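Local coordinates for protein similar to metal-dependent hydrolase (PDB 3ESH) that is a probable metal-dependent hydrolase of the metallo-beta-lactamase superfamily, whose natural substrate is not established, at residues K34-N39 with T210-N215; V202-I207 with R231-M236; R235-F240 with Y245-Y250. All blocks are in the same frame, centred on the assembly; numbering follows the deposited sequence.

How the interactions relate
Interactions 2 and 3 are buried and belong to one beta-alpha-beta crossover: strand 199-203 leads by a long loop into helix 226-242, which returns to the parallel neighbour strand 246-248. Interaction 2 packs the helix on the loop just after the first strand, interaction 3 on the second strand, and they share R235 and M236. Interaction 1 is smaller and only partly buried, joining the loop within that crossover to a loop near the N-terminus. Their chemistry follows: an aromatic cluster in interaction 3, selenomethionine packing beside a lysine in interaction 2, and methyl-on-tyrosine contacts in interaction 1. K233 ties interaction 2 to interaction 1 through H213 O and N215 O.

Interaction 1 (K34-N39 with T210-N215); sequences KQYNAN and TTAHKN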
# COMPACT_ATOMS: atom_id res chain seq x y z
N LYS A 34 7.94 37.38 11.83
CA LYS A 34 9.27 37.98 11.84
C LYS A 34 10.08 37.53 10.64
O LYS A 34 11.11 38.12 10.33
CB LYS A 34 10.00 37.60 13.13
CG LYS A 34 9.41 38.25 14.38
CD LYS A 34 10.09 37.81 15.67
CE LYS A 34 9.37 38.42 16.87
NZ LYS A 34 9.80 37.83 18.16
N GLN A 35 9.63 36.48 9.95
CA GLN A 35 10.33 35.97 8.76
C GLN A 35 9.66 36.41 7.45
O GLN A 35 10.30 36.44 6.40
CB GLN A 35 10.41 34.45 8.80
CG GLN A 35 11.04 33.86 10.04
CD GLN A 35 12.44 34.41 10.32
OE1 GLN A 35 13.29 34.51 9.42
NE2 GLN A 35 12.69 34.77 11.58
N TYR A 36 8.38 36.76 7.52
CA TYR A 36 7.64 37.18 6.34
C TYR A 36 6.60 38.18 6.81
O TYR A 36 5.99 37.98 7.86
CB TYR A 36 6.95 35.97 5.68
CG TYR A 36 6.80 36.10 4.17
CD1 TYR A 36 7.80 35.64 3.33
CD2 TYR A 36 5.69 36.73 3.60
CE1 TYR A 36 7.70 35.81 1.95
CE2 TYR A 36 5.59 36.89 2.24
CZ TYR A 36 6.60 36.44 1.41
OH TYR A 36 6.52 36.61 0.05
N ASN A 37 6.36 39.23 6.04
CA ASN A 37 5.40 40.26 6.46
C ASN A 37 3.94 39.96 6.17
O ASN A 37 3.61 39.42 5.11
CB ASN A 37 5.76 41.61 5.82
CG ASN A 37 7.15 42.09 6.20
OD1 ASN A 37 8.16 41.54 5.74
ND2 ASN A 37 7.21 43.10 7.06
N ALA A 38 3.07 40.31 7.11
CA ALA A 38 1.63 40.11 6.96
C ALA A 38 0.93 41.46 7.17
O ALA A 38 1.51 42.36 7.76
CB ALA A 38 1.13 39.12 7.97
N ASN A 39 -0.29 41.59 6.67
CA ASN A 39 -1.03 42.84 6.83
C ASN A 39 -2.07 42.74 7.94
O ASN A 39 -2.09 41.76 8.70
CB ASN A 39 -1.71 43.27 5.52
CG ASN A 39 -2.77 42.28 5.06
OD1 ASN A 39 -3.22 41.43 5.82
ND2 ASN A 39 -3.18 42.42 3.81
N THR A 210 8.79 30.07 -0.11
CA THR A 210 9.60 31.26 0.08
C THR A 210 10.81 30.93 0.94
O THR A 210 10.89 29.85 1.52
CB THR A 210 8.80 32.37 0.81
OG1 THR A 210 8.58 31.98 2.17
CG2 THR A 210 7.46 32.57 0.13
N THR A 211 11.74 31.88 1.02
CA THR A 211 12.94 31.69 1.81
C THR A 211 12.62 31.46 3.28
O THR A 211 13.43 30.92 4.02
CB THR A 211 13.86 32.90 1.71
OG1 THR A 211 13.12 34.08 2.05
CG2 THR A 211 14.41 33.03 0.29
N ALA A 212 11.43 31.86 3.70
CA ALA A 212 11.03 31.67 5.09
C ALA A 212 10.61 30.23 5.40
O ALA A 212 10.39 29.88 6.56
CB ALA A 212 9.90 32.62 5.45
N HIS A 213 10.49 29.40 4.36
CA HIS A 213 10.11 28.01 4.54
C HIS A 213 11.29 27.03 4.48
O HIS A 213 11.11 25.84 4.26
CB HIS A 213 9.06 27.60 3.50
CG HIS A 213 7.75 28.30 3.66
ND1 HIS A 213 7.52 29.56 3.14
CD2 HIS A 213 6.61 27.94 4.30
CE1 HIS A 213 6.29 29.94 3.46
NE2 HIS A 213 5.72 28.97 4.16
N LYS A 214 12.50 27.55 4.67
CA LYS A 214 13.67 26.70 4.61
C LYS A 214 13.66 25.58 5.66
O LYS A 214 14.11 24.47 5.38
CB LYS A 214 14.95 27.52 4.78
CG LYS A 214 16.16 26.71 4.46
CD LYS A 214 17.43 27.39 4.94
CE LYS A 214 18.58 26.42 4.87
NZ LYS A 214 19.76 26.93 5.62
N ASN A 215 13.18 25.86 6.86
CA ASN A 215 13.12 24.83 7.89
C ASN A 215 12.17 23.74 7.38
O ASN A 215 11.01 24.00 7.09
CB ASN A 215 12.59 25.40 9.20
CG ASN A 215 12.63 24.39 10.34
OD1 ASN A 215 12.25 23.23 10.18
ND2 ASN A 215 13.08 24.84 11.52
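The phenol ring of Y36 is met obliquely by two methyl groups, CG2 of T210 and CB of A212, while a second flat group, the imidazole of H213, has T210 O at its edge and in its plane, and its ring stacks with F24. The methyl groups belong to a compact ST turn at T210, within the loop that leads from strand 199-203 to helix 226-242 of this metallo-beta-lactamase fold. T210 CG2 comes 3.7 Å from Y36 CE1, and A212 CB lies 4.2 Å from Y36 CD1. Beside the ring, the two beta carbons of Q35 and A212 meet at 3.9 Å, a distance an alanine suits, since its one methyl touches both the tyrosine ring and the glutamine stem; the glutamine chain bends at chi2, and the residue is exposed.

Threonine suits its place because its branches do different work. With chi1 at 70°, OG1 lies between the backbone N and carbonyl carbon and faces the turn, and CG2 is left to reach Y36. OG1 accepts from A212 N and pairs with H213 ND1, and the carbonyl of T210 takes the N-H of H213, so the turn is tied by both its backbone and its side chain. Y36 is likewise fixed at its far end: its buried hydroxyl is bonded to N45 O and E253 N, and its side chain also touches I44 and L46 of strand 43-47. The turn's shared oxygen has two partners, T210 OG1 lying 2.8 Å from H213 ND1 and, in a longer, bent bond, 3.2 Å from A212 N.

Interaction 2 (V202-I207 with R231-M236); sequences VHMGDI and REKERM
M204 and M236, both selenomethionines, meet because the first doubles back at its end: its chain is extended through chi2 and then turns at chi3 (67°), which lays CE 3.8 Å from M236 SE and 4.0 Å from M236 CB. The two chains slide past each other in opposite directions, a fit that long, flexible, unbranched residues make easily in a buried seam. K233 also bends at chi3 (70°), and the turn carries its methylenes across the carbonyl of I207 before the amine moves on; K233 CD comes 3.0 Å from I207 O. Beside this, I207 CG2 lies 4.1 Å from K233 CG, so the branched isoleucine packs on the aliphatic part of the lysine.

The contact sets helix 226-242 against the loop that follows strand 199-203. That loop holds D206, which lies among H108, D112, H113, H185 and H251, consistent with the aspartate of a metal site as in relatives with the HxHxDH signature. Where the E232 chain leads away from the contact, R235 NH1 makes a salt bridge with E232 OE1, the oxygen being met from above its carboxylate plane, and R235 also reaches E168 of a second subunit.

A buried ammonium needs several acceptors, and K233 NZ finds them: H213 O, N215 O and a water 2.6 Å away that in turn donates to I207 O at 3.2 Å. These carbonyls and the water probably help to stabilise the ammonium charge, and one lysine spans apolar packing at its stem and loop carbonyls at its tip.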
# COMPACT_ATOMS: atom_id res chain seq x y z
N VAL A 202 17.64 25.02 -8.80
CA VAL A 202 16.47 24.20 -8.51
C VAL A 202 15.30 25.04 -8.04
O VAL A 202 15.47 26.04 -7.35
CB VAL A 202 16.79 23.13 -7.45
CG1 VAL A 202 17.11 23.79 -6.12
CG2 VAL A 202 15.61 22.17 -7.31
N HIS A 203 14.11 24.62 -8.43
CA HIS A 203 12.88 25.28 -8.02
C HIS A 203 12.06 24.18 -7.38
O HIS A 203 11.58 23.28 -8.06
CB HIS A 203 12.13 25.85 -9.22
CG HIS A 203 10.78 26.40 -8.85
ND1 HIS A 203 10.61 27.35 -7.87
CD2 HIS A 203 9.54 26.10 -9.31
CE1 HIS A 203 9.32 27.61 -7.74
NE2 HIS A 203 8.66 26.86 -8.60
N MSE A 204 11.91 24.25 -6.06
CA MSE A 204 11.15 23.25 -5.33
C MSE A 204 9.66 23.53 -5.21
O MSE A 204 8.97 22.97 -4.36
CB MSE A 204 11.80 23.03 -3.96
CG MSE A 204 13.00 22.13 -4.08
SE MSE A 204 14.04 22.05 -2.52
CE MSE A 204 12.78 21.18 -1.39
N GLY A 205 9.14 24.40 -6.09
CA GLY A 205 7.73 24.71 -6.06
C GLY A 205 7.18 25.01 -4.67
O GLY A 205 7.87 25.58 -3.84
N ASP A 206 5.94 24.61 -4.41
CA ASP A 206 5.31 24.88 -3.12
C ASP A 206 5.76 24.00 -1.96
O ASP A 206 5.11 23.95 -0.92
CB ASP A 206 3.79 24.85 -3.26
CG ASP A 206 3.25 26.08 -3.95
OD1 ASP A 206 4.02 27.04 -4.16
OD2 ASP A 206 2.04 26.11 -4.29
N ILE A 207 6.88 23.31 -2.14
CA ILE A 207 7.43 22.46 -1.10
C ILE A 207 8.54 23.30 -0.44
O ILE A 207 9.12 22.91 0.57
CB ILE A 207 7.94 21.11 -1.71
CG1 ILE A 207 7.35 19.95 -0.92
CG2 ILE A 207 9.45 21.01 -1.66
CD1 ILE A 207 5.86 20.01 -0.79
N ARG A 231 9.56 15.06 4.56
CA ARG A 231 10.49 14.04 4.11
C ARG A 231 11.33 14.57 2.95
O ARG A 231 12.55 14.47 2.98
CB ARG A 231 9.75 12.79 3.65
CG ARG A 231 10.65 11.67 3.12
CD ARG A 231 9.82 10.51 2.56
NE ARG A 231 10.64 9.50 1.90
CZ ARG A 231 11.19 8.45 2.51
NH1 ARG A 231 11.00 8.26 3.81
NH2 ARG A 231 11.92 7.58 1.81
N GLU A 232 10.68 15.14 1.95
CA GLU A 232 11.40 15.67 0.78
C GLU A 232 12.32 16.84 1.13
O GLU A 232 13.47 16.88 0.69
CB GLU A 232 10.41 16.11 -0.31
CG GLU A 232 9.54 14.99 -0.84
CD GLU A 232 10.33 13.96 -1.62
OE1 GLU A 232 10.90 14.29 -2.68
OE2 GLU A 232 10.39 12.80 -1.16
N LYS A 233 11.81 17.79 1.90
CA LYS A 233 12.60 18.94 2.31
C LYS A 233 13.80 18.52 3.16
O LYS A 233 14.89 19.05 2.98
CB LYS A 233 11.73 19.93 3.11
CG LYS A 233 10.64 20.61 2.28
CD LYS A 233 9.75 21.50 3.12
CE LYS A 233 10.48 22.72 3.60
NZ LYS A 233 9.58 23.55 4.45
N GLU A 234 13.58 17.58 4.08
CA GLU A 234 14.66 17.10 4.95
C GLU A 234 15.85 16.58 4.15
O GLU A 234 17.00 16.77 4.55
CB GLU A 234 14.16 16.00 5.88
CG GLU A 234 15.28 15.29 6.64
CD GLU A 234 14.79 14.12 7.49
OE1 GLU A 234 14.13 13.22 6.95
OE2 GLU A 234 15.07 14.11 8.71
N ARG A 235 15.59 15.95 3.01
CA ARG A 235 16.67 15.39 2.22
C ARG A 235 17.17 16.26 1.07
O ARG A 235 18.38 16.36 0.85
CB ARG A 235 16.29 14.00 1.71
CG ARG A 235 16.16 13.92 0.20
CD ARG A 235 16.04 12.49 -0.29
NE ARG A 235 15.97 12.48 -1.74
CZ ARG A 235 14.91 12.88 -2.44
NH1 ARG A 235 13.82 13.32 -1.82
NH2 ARG A 235 14.95 12.87 -3.77
N MSE A 236 16.26 16.89 0.33
CA MSE A 236 16.65 17.73 -0.80
C MSE A 236 17.48 18.96 -0.45
O MSE A 236 18.59 19.12 -0.95
CB MSE A 236 15.41 18.19 -1.57
CG MSE A 236 14.60 17.06 -2.11
SE MSE A 236 13.12 17.79 -3.12
CE MSE A 236 13.13 16.43 -4.44
O HOH W 1 7.53 24.17 3.01

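Interaction 3 (R235-F240 with Y245-Y250); sequences RMIPYF and YWFLFY
F240 fills the middle of this contact, its ring edge turned to the face of Y245 and its CB against F247. The pair with Y245 is edge-to-face: F240 CD1 stands over the centre of the tyrosine ring, the centroids are 4.6 Å apart and the planes meet at 57°. F240 CB touches F247 CZ at 3.5 Å, so F240 meets one aromatic ring with its own ring and a second with its CB. One helical turn back, I237 adds its CG2, 4.4 Å from F247 CZ, and its carbonyl oxygen lies at the edge of that ring, near its plane. Flat rings suit this buried seam because they can meet neighbours by edge or by face.

F240 has its CG beside the backbone N and anti to the carbonyl carbon (chi1 -70°), which turns the ring toward Y245. The carbonyl of F240 is the polar border of the cluster: Y245 N donates to F240 O at 2.8 Å in a fairly straight bond, closing the short connection from helix to strand. Within the helix, P238 interrupts the bonding pattern because its nitrogen carries no hydrogen, and the helix kinks there; F240 N still reaches M236 O.

The contact is the returning half of a beta-alpha-beta crossover. F240 also rests on V202 of strand 199-203 and T193 of strand 190-196, F247 on V258 of strand 255-259, and strand 246-248 runs parallel to 199-203, with helix 226-242 packed on them.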
# COMPACT_ATOMS: atom_id res chain seq x y z
N ARG A 235 15.59 15.95 3.01
CA ARG A 235 16.67 15.39 2.22
C ARG A 235 17.17 16.26 1.07
O ARG A 235 18.38 16.36 0.85
CB ARG A 235 16.29 14.00 1.71
CG ARG A 235 16.16 13.92 0.20
CD ARG A 235 16.04 12.49 -0.29
NE ARG A 235 15.97 12.48 -1.74
CZ ARG A 235 14.91 12.88 -2.44
NH1 ARG A 235 13.82 13.32 -1.82
NH2 ARG A 235 14.95 12.87 -3.77
N MSE A 236 16.26 16.89 0.33
CA MSE A 236 16.65 17.73 -0.80
C MSE A 236 17.48 18.96 -0.45
O MSE A 236 18.59 19.12 -0.95
CB MSE A 236 15.41 18.19 -1.57
CG MSE A 236 14.60 17.06 -2.11
SE MSE A 236 13.12 17.79 -3.12
CE MSE A 236 13.13 16.43 -4.44
N ILE A 237 16.94 19.82 0.42
CA ILE A 237 17.63 21.05 0.80
C ILE A 237 19.09 20.88 1.22
O ILE A 237 19.96 21.58 0.71
CB ILE A 237 16.81 21.80 1.88
CG1 ILE A 237 15.47 22.22 1.27
CG2 ILE A 237 17.56 23.02 2.37
CD1 ILE A 237 14.51 22.92 2.22
N PRO A 238 19.39 19.96 2.15
CA PRO A 238 20.79 19.80 2.54
C PRO A 238 21.67 19.37 1.35
O PRO A 238 22.82 19.79 1.23
CB PRO A 238 20.72 18.72 3.63
CG PRO A 238 19.38 18.97 4.26
CD PRO A 238 18.50 19.20 3.04
N TYR A 239 21.11 18.53 0.49
CA TYR A 239 21.84 18.05 -0.69
C TYR A 239 22.09 19.18 -1.69
O TYR A 239 23.21 19.37 -2.14
CB TYR A 239 21.05 16.93 -1.38
CG TYR A 239 21.64 16.49 -2.70
CD1 TYR A 239 22.81 15.72 -2.74
CD2 TYR A 239 21.08 16.91 -3.90
CE1 TYR A 239 23.40 15.38 -3.94
CE2 TYR A 239 21.67 16.58 -5.11
CZ TYR A 239 22.83 15.81 -5.13
OH TYR A 239 23.42 15.50 -6.34
N PHE A 240 21.03 19.91 -2.03
CA PHE A 240 21.16 21.01 -2.97
C PHE A 240 22.12 22.08 -2.46
O PHE A 240 22.81 22.73 -3.25
CB PHE A 240 19.79 21.63 -3.24
CG PHE A 240 18.88 20.75 -4.05
CD1 PHE A 240 19.34 20.11 -5.20
CD2 PHE A 240 17.55 20.57 -3.67
CE1 PHE A 240 18.49 19.30 -5.97
CE2 PHE A 240 16.69 19.77 -4.43
CZ PHE A 240 17.17 19.13 -5.57
N TYR A 245 23.67 24.65 -5.05
CA TYR A 245 22.57 24.95 -5.96
C TYR A 245 22.00 26.34 -5.71
O TYR A 245 22.08 26.87 -4.60
CB TYR A 245 21.43 23.97 -5.77
CG TYR A 245 21.44 22.74 -6.65
CD1 TYR A 245 22.38 21.73 -6.46
CD2 TYR A 245 20.47 22.57 -7.63
CE1 TYR A 245 22.34 20.56 -7.22
CE2 TYR A 245 20.42 21.41 -8.39
CZ TYR A 245 21.35 20.41 -8.18
OH TYR A 245 21.26 19.26 -8.91
N TRP A 246 21.42 26.92 -6.75
CA TRP A 246 20.75 28.20 -6.65
C TRP A 246 19.30 27.81 -6.44
O TRP A 246 18.77 26.97 -7.17
CB TRP A 246 20.86 28.99 -7.95
CG TRP A 246 22.06 29.85 -8.05
CD1 TRP A 246 23.24 29.55 -8.66
CD2 TRP A 246 22.20 31.17 -7.52
NE1 TRP A 246 24.12 30.60 -8.54
CE2 TRP A 246 23.50 31.61 -7.84
CE3 TRP A 246 21.36 32.02 -6.80
CZ2 TRP A 246 23.97 32.87 -7.47
CZ3 TRP A 246 21.83 33.27 -6.43
CH2 TRP A 246 23.13 33.68 -6.77
N PHE A 247 18.65 28.38 -5.44
CA PHE A 247 17.26 28.07 -5.19
C PHE A 247 16.42 29.15 -5.84
O PHE A 247 16.55 30.33 -5.52
CB PHE A 247 16.98 28.02 -3.69
CG PHE A 247 17.47 26.77 -3.02
CD1 PHE A 247 16.64 25.66 -2.88
CD2 PHE A 247 18.76 26.69 -2.50
CE1 PHE A 247 17.08 24.51 -2.25
CE2 PHE A 247 19.21 25.54 -1.86
CZ PHE A 247 18.37 24.45 -1.74
N LEU A 248 15.56 28.75 -6.78
CA LEU A 248 14.69 29.68 -7.49
C LEU A 248 13.31 29.69 -6.83
O LEU A 248 12.81 28.66 -6.38
CB LEU A 248 14.55 29.28 -8.95
CG LEU A 248 15.86 29.10 -9.74
CD1 LEU A 248 15.56 28.78 -11.20
CD2 LEU A 248 16.69 30.36 -9.62
N PHE A 249 12.69 30.87 -6.77
CA PHE A 249 11.39 31.02 -6.15
C PHE A 249 10.35 31.60 -7.08
O PHE A 249 10.65 32.37 -7.98
CB PHE A 249 11.51 31.87 -4.90
CG PHE A 249 12.32 31.22 -3.82
CD1 PHE A 249 11.75 30.24 -3.00
CD2 PHE A 249 13.68 31.51 -3.68
CE1 PHE A 249 12.51 29.57 -2.05
CE2 PHE A 249 14.45 30.85 -2.73
CZ PHE A 249 13.87 29.87 -1.92
N TYR A 250 9.10 31.21 -6.84
CA TYR A 250 7.97 31.63 -7.65
C TYR A 250 7.10 32.55 -6.82
O TYR A 250 6.51 33.48 -7.35
CB TYR A 250 7.18 30.39 -8.07
CG TYR A 250 5.88 30.63 -8.83
CD1 TYR A 250 5.87 30.71 -10.22
CD2 TYR A 250 4.67 30.70 -8.16
CE1 TYR A 250 4.67 30.85 -10.93
CE2 TYR A 250 3.46 30.83 -8.85
CZ TYR A 250 3.47 30.90 -10.23
OH TYR A 250 2.28 31.00 -10.91